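Local structure of glucan-binding protein C, GbpC (Streptococcus mutans UA159, 5UQZ) at residues A[59-64]-A[217-222]; A[245-250]-A[304-309]. The protein probably binds glucan at the streptococcal cell surface and mediates both sucrose-dependent and sucrose-independent adherence, this chain being the calcium-binding beta-supersandwich part with its long N-terminal helix. All coordinates share one frame; numbering follows the deposited sequence. Where two conformers were deposited one is given.

Interaction 1: A[59-64]-A[217-222]; sequences EKAQGL and NAIMSL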
loop_
_atom_site.group_PDB
_atom_site.type_symbol
_atom_site.label_atom_id
_atom_site.label_comp_id
_atom_site.label_asym_id
_atom_site.label_seq_id
_atom_site.Cartn_x
_atom_site.Cartn_y
_atom_site.Cartn_z
ATOM N N GLU A 59 17.691 -0.262 8.089
ATOM C CA GLU A 59 18.925 -0.618 7.413
ATOM C C GLU A 59 19.801 -1.538 8.270
ATOM O O GLU A 59 20.337 -2.540 7.786
ATOM C CB GLU A 59 19.674 0.676 7.059
ATOM C CG GLU A 59 20.878 0.471 6.187
ATOM C CD GLU A 59 21.317 1.743 5.496
ATOM O OE1 GLU A 59 20.447 2.554 5.103
ATOM O OE2 GLU A 59 22.540 1.914 5.339
ATOM N N LYS A 60 19.943 -1.223 9.550
ATOM C CA LYS A 60 20.967 -1.889 10.345
ATOM C C LYS A 60 20.559 -3.282 10.798
ATOM O O LYS A 60 21.454 -4.103 11.058
ATOM C CB LYS A 60 21.356 -0.996 11.533
ATOM C CG LYS A 60 22.068 0.298 11.110
ATOM C CD LYS A 60 22.413 1.237 12.323
ATOM C CE LYS A 60 23.462 0.634 13.257
ATOM N NZ LYS A 60 24.786 0.570 12.572
ATOM N N ALA A 61 19.267 -3.519 10.996
ATOM C CA ALA A 61 18.840 -4.764 11.610
ATOM C C ALA A 61 18.237 -5.729 10.599
ATOM O O ALA A 61 17.889 -6.845 10.984
ATOM C CB ALA A 61 17.806 -4.525 12.693
ATOM N N GLN A 62 18.058 -5.312 9.348
ATOM C CA GLN A 62 17.307 -6.144 8.407
ATOM C C GLN A 62 18.060 -7.407 8.036
ATOM O O GLN A 62 19.139 -7.357 7.422
ATOM C CB GLN A 62 16.995 -5.342 7.141
ATOM C CG GLN A 62 16.269 -6.177 6.059
ATOM C CD GLN A 62 14.854 -6.490 6.500
ATOM O OE1 GLN A 62 14.661 -7.349 7.374
ATOM N NE2 GLN A 62 13.861 -5.808 5.878
ATOM N N GLY A 63 17.498 -8.559 8.364
ATOM C CA GLY A 63 17.984 -9.844 7.911
ATOM C C GLY A 63 17.011 -10.560 6.998
ATOM O O GLY A 63 17.336 -11.660 6.526
ATOM N N LEU A 64 15.831 -9.996 6.768
ATOM C CA LEU A 64 14.814 -10.641 5.950
ATOM C C LEU A 64 14.922 -10.092 4.530
ATOM O O LEU A 64 14.923 -8.874 4.331
ATOM C CB LEU A 64 13.425 -10.336 6.498
ATOM C CG LEU A 64 12.275 -10.973 5.676
ATOM C CD1 LEU A 64 12.259 -12.481 5.814
ATOM C CD2 LEU A 64 10.936 -10.403 6.178
ATOM N N ASN A 217 15.333 -9.553 13.478
ATOM C CA ASN A 217 15.883 -9.086 12.204
ATOM C C ASN A 217 14.856 -9.088 11.074
ATOM O O ASN A 217 15.227 -8.801 9.930
ATOM C CB ASN A 217 17.105 -9.916 11.807
ATOM C CG ASN A 217 18.213 -9.847 12.861
ATOM O OD1 ASN A 217 18.545 -10.851 13.500
ATOM N ND2 ASN A 217 18.760 -8.638 13.050
ATOM N N ALA A 218 13.584 -9.400 11.333
ATOM C CA ALA A 218 12.596 -9.382 10.254
ATOM C C ALA A 218 11.928 -8.020 10.256
ATOM O O ALA A 218 10.954 -7.789 10.976
ATOM C CB ALA A 218 11.579 -10.518 10.395
ATOM N N ILE A 219 12.409 -7.101 9.417
ATOM C CA ILE A 219 11.801 -5.782 9.325
ATOM C C ILE A 219 10.843 -5.825 8.145
ATOM O O ILE A 219 11.247 -6.128 7.012
ATOM C CB ILE A 219 12.835 -4.655 9.181
ATOM C CG1 ILE A 219 13.994 -4.800 10.194
ATOM C CG2 ILE A 219 12.115 -3.293 9.365
ATOM C CD1 ILE A 219 13.583 -4.916 11.637
ATOM N N MET A 220 9.572 -5.560 8.394
ATOM C CA MET A 220 8.553 -5.707 7.368
ATOM C C MET A 220 7.822 -4.393 7.142
ATOM O O MET A 220 7.623 -3.581 8.052
ATOM C CB MET A 220 7.591 -6.813 7.752
ATOM C CG MET A 220 8.344 -8.139 7.826
ATOM S SD MET A 220 7.323 -9.591 7.877
ATOM C CE MET A 220 6.751 -9.578 6.179
ATOM N N SER A 221 7.381 -4.209 5.922
ATOM C CA SER A 221 6.733 -2.977 5.512
ATOM C C SER A 221 5.273 -2.964 5.932
ATOM O O SER A 221 4.584 -3.986 5.903
ATOM C CB SER A 221 6.822 -2.856 3.996
ATOM O OG SER A 221 6.145 -3.929 3.368
ATOM N N LEU A 222 4.783 -1.774 6.269
ATOM C CA LEU A 222 3.359 -1.501 6.445
ATOM C C LEU A 222 3.113 -0.205 5.669
ATOM O O LEU A 222 2.820 0.876 6.215
ATOM C CB LEU A 222 3.014 -1.365 7.940
ATOM C CG LEU A 222 3.271 -2.671 8.719
ATOM C CD1 LEU A 222 3.206 -2.463 10.209
ATOM C CD2 LEU A 222 2.343 -3.818 8.283
#

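Interaction 2: A[245-250]-A[304-309]; sequences EFVKIP and AMTYKG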
loop_
_atom_site.group_PDB
_atom_site.type_symbol
_atom_site.label_atom_id
_atom_site.label_comp_id
_atom_site.label_asym_id
_atom_site.label_seq_id
_atom_site.Cartn_x
_atom_site.Cartn_y
_atom_site.Cartn_z
ATOM N N GLU A 245 6.618 -4.992 16.864
ATOM C CA GLU A 245 7.109 -3.684 17.297
ATOM C C GLU A 245 7.061 -2.670 16.167
ATOM O O GLU A 245 7.617 -2.901 15.100
ATOM C CB GLU A 245 8.522 -3.827 17.828
ATOM C CG GLU A 245 9.065 -2.583 18.408
ATOM C CD GLU A 245 10.347 -2.807 19.187
ATOM O OE1 GLU A 245 10.891 -1.764 19.635
ATOM O OE2 GLU A 245 10.775 -3.985 19.364
ATOM N N PHE A 246 6.494 -1.491 16.427
ATOM C CA PHE A 246 6.425 -0.442 15.417
ATOM C C PHE A 246 7.803 0.154 15.169
ATOM O O PHE A 246 8.542 0.411 16.113
ATOM C CB PHE A 246 5.486 0.670 15.914
ATOM C CG PHE A 246 5.368 1.854 14.989
ATOM C CD1 PHE A 246 5.137 1.712 13.633
ATOM C CD2 PHE A 246 5.370 3.136 15.531
ATOM C CE1 PHE A 246 4.947 2.812 12.831
ATOM C CE2 PHE A 246 5.192 4.250 14.719
ATOM C CZ PHE A 246 4.994 4.091 13.367
ATOM N N VAL A 247 8.134 0.377 13.897
ATOM C CA VAL A 247 9.293 1.134 13.476
ATOM C C VAL A 247 8.779 2.375 12.745
ATOM O O VAL A 247 8.222 2.279 11.631
ATOM C CB VAL A 247 10.221 0.291 12.594
ATOM C CG1 VAL A 247 11.380 1.154 12.129
ATOM C CG2 VAL A 247 10.713 -0.951 13.369
ATOM N N LYS A 248 8.970 3.549 13.363
ATOM C CA LYS A 248 8.502 4.797 12.785
ATOM C C LYS A 248 9.377 5.172 11.592
ATOM O O LYS A 248 10.616 5.143 11.661
ATOM C CB LYS A 248 8.578 5.864 13.889
ATOM C CG LYS A 248 8.333 7.309 13.404
ATOM C CD LYS A 248 6.907 7.528 12.943
ATOM C CE LYS A 248 6.687 8.866 12.208
ATOM N NZ LYS A 248 7.197 9.994 12.881
ATOM N N ILE A 249 8.754 5.623 10.509
ATOM C CA ILE A 249 9.478 6.058 9.311
ATOM C C ILE A 249 9.615 7.579 9.360
ATOM O O ILE A 249 8.602 8.271 9.495
ATOM C CB ILE A 249 8.752 5.629 8.034
ATOM C CG1 ILE A 249 8.572 4.083 7.966
ATOM C CG2 ILE A 249 9.482 6.186 6.800
ATOM C CD1 ILE A 249 9.814 3.347 7.852
ATOM N N PRO A 250 10.828 8.130 9.345
ATOM C CA PRO A 250 10.972 9.602 9.458
ATOM C C PRO A 250 10.214 10.326 8.362
ATOM O O PRO A 250 10.242 9.929 7.198
ATOM C CB PRO A 250 12.481 9.840 9.308
ATOM C CG PRO A 250 13.078 8.549 9.247
ATOM C CD PRO A 250 12.109 7.425 9.169
ATOM N N ALA A 304 6.386 0.621 9.439
ATOM C CA ALA A 304 7.095 -0.638 9.361
ATOM C C ALA A 304 7.021 -1.303 10.715
ATOM O O ALA A 304 6.576 -0.692 11.689
ATOM C CB ALA A 304 8.555 -0.421 8.986
ATOM N N MET A 305 7.462 -2.561 10.771
ATOM C CA MET A 305 7.467 -3.295 12.022
ATOM C C MET A 305 8.700 -4.169 12.101
ATOM O O MET A 305 9.211 -4.651 11.093
ATOM C CB MET A 305 6.226 -4.148 12.239
ATOM C CG MET A 305 5.996 -5.188 11.183
ATOM S SD MET A 305 4.535 -6.199 11.642
ATOM C CE MET A 305 4.288 -7.111 10.112
ATOM N N THR A 306 9.152 -4.428 13.329
ATOM C CA THR A 306 9.950 -5.623 13.613
ATOM C C THR A 306 8.957 -6.742 13.847
ATOM O O THR A 306 8.186 -6.706 14.833
ATOM C CB THR A 306 10.844 -5.398 14.827
ATOM O OG1 THR A 306 11.745 -4.316 14.554
ATOM C CG2 THR A 306 11.635 -6.658 15.123
ATOM N N TYR A 307 8.870 -7.633 12.879
ATOM C CA TYR A 307 7.913 -8.721 12.915
ATOM C C TYR A 307 8.507 -9.872 13.707
ATOM O O TYR A 307 9.565 -10.425 13.355
ATOM C CB TYR A 307 7.576 -9.152 11.479
ATOM C CG TYR A 307 6.593 -10.311 11.464
ATOM C CD1 TYR A 307 5.325 -10.166 12.011
ATOM C CD2 TYR A 307 6.950 -11.574 10.963
ATOM C CE1 TYR A 307 4.442 -11.243 12.075
ATOM C CE2 TYR A 307 6.086 -12.623 10.996
ATOM C CZ TYR A 307 4.844 -12.472 11.536
ATOM O OH TYR A 307 3.955 -13.517 11.619
ATOM N N LYS A 308 7.816 -10.232 14.791
ATOM C CA LYS A 308 8.330 -11.224 15.742
ATOM C C LYS A 308 7.612 -12.565 15.594
ATOM O O LYS A 308 7.788 -13.455 16.425
ATOM C CB LYS A 308 8.175 -10.695 17.163
ATOM C CG LYS A 308 9.091 -9.469 17.365
ATOM C CD LYS A 308 8.910 -8.901 18.795
ATOM C CE LYS A 308 9.762 -7.659 18.977
ATOM N NZ LYS A 308 9.712 -7.042 20.337
ATOM N N GLY A 309 6.805 -12.726 14.561
ATOM C CA GLY A 309 6.134 -13.997 14.353
ATOM C C GLY A 309 4.763 -14.103 14.962
ATOM O O GLY A 309 4.159 -15.160 14.847
#

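Interaction 1: A[59-64]-A[217-222]
The side-chain carbonyl oxygen of Q62 is gripped by two backbone amides. I219 N, across the contact, donates to Q62 OE1 at 3.1 Å, and L64 N, two residues further along from Q62, donates to the same oxygen at 3.0 Å. The two donors arrive from opposite faces of the amide plane, I219 N tilted by 29° and L64 N standing well above it. The other end of the amide is held too: Q62 NE2 gives a hydrogen to I219 O at 2.9 Å, nearly within the amide plane. Q62 thus reads both the N-H and the C=O of I219, as a neighbouring strand would, and these bonds fix the rotation of the amide. The bend at chi2 (70°) folds the chain back, bringing the amide to I219 although CB of Q62 points away from 217-222. Beside it, G63 N bonds to N217 O at 2.8 Å in the carbonyl plane, on a lone pair. N217 answers with its side chain, whose ND2 donates to A61 O at 2.9 Å, the oxygen lying close to the plane of the asparagine amide. Apolar packing adds to this: L64 CD2 lies 3.8 Å from M220 CG, L64 CB rests against A218, and A61 CB approaches I219 CD1. The contact fastens the segment after helix 57-60 to 217-222, which leads into strand 219-222, an outermost strand of a three-stranded antiparallel sheet. N145 bonds to the backbone of G63 and to N217 OD1, while Y144 of strand 143-144 packs on L64 and A218, and strand 303-306 flanks I219 and M220.

Interaction 2: A[245-250]-A[304-309]
V247 and T306 cross on one face of an antiparallel strand pair, the V247 methyl CG2 merely packing at 3.7 Å from T306 OG1, whose hydrogen-bond partner is R57 NH2, outside the two segments. Because CG1 of V247 is anti to the backbone N (chi1 177°), CG2 falls beside that nitrogen, within reach of the threonine. A304 shares this face: its CB meets V247 CB at 4.0 Å, and I249 CD1 comes up to the same methyl. E245 also belongs here, with its CB against T306 CB and its extended chain carrying the carboxylate beyond the strands. There the equally extended K308 passes it at an angle, and NZ stands 3.4 Å from E245 OE2 in a salt bridge whose hydrogen bond is weak. F246 and M305 turn to the other face as a non-hydrogen-bonded pair. The F246 ring tilts so that CD1 lies 3.4 Å from A304 O, an oblique approach, while K248 N sits over the centre of one ring face; the M305 side chain runs off from the partner segment. Along the backbones, E245 and T306 form a hydrogen-bonded pair through E245 N to T306 O at 3.1 Å and T306 N to E245 O at 2.8 Å. V247 N adds a straight bond to A304 O at 2.9 Å, although it stands about 51° above that carbonyl plane, and the return bond is weak. Backbone hydrogen bonds therefore carry the pairing, V247 and I249 pack on the A304 methyl, and the long E245-K308 salt bridge, at the exposed end of E245, probably adds little.

In the fold
Both contacts hold the same three-stranded antiparallel sheet, in which strand 303-306 is the middle strand. Interaction 2 joins it to the outer strand 245-247, whereas interaction 1 ties the other outer strand, 219-222, to the segment beyond helix 57-60. They meet directly: A218 O lies 2.8 Å from Y307 N and M220 N lies 2.9 Å from M305 O, probable hydrogen bonds between segments 217-222 and 304-309. Interaction 2 is mostly buried, with E245 exposed and F246 and K308 partly so, and relies on antiparallel backbone pairing, sound at E245-T306 and looser toward A304. Interaction 1 is partly buried and draws most of its bonds from the side-chain amides of Q62 and N217, with one strong backbone bond besides and no charge pair.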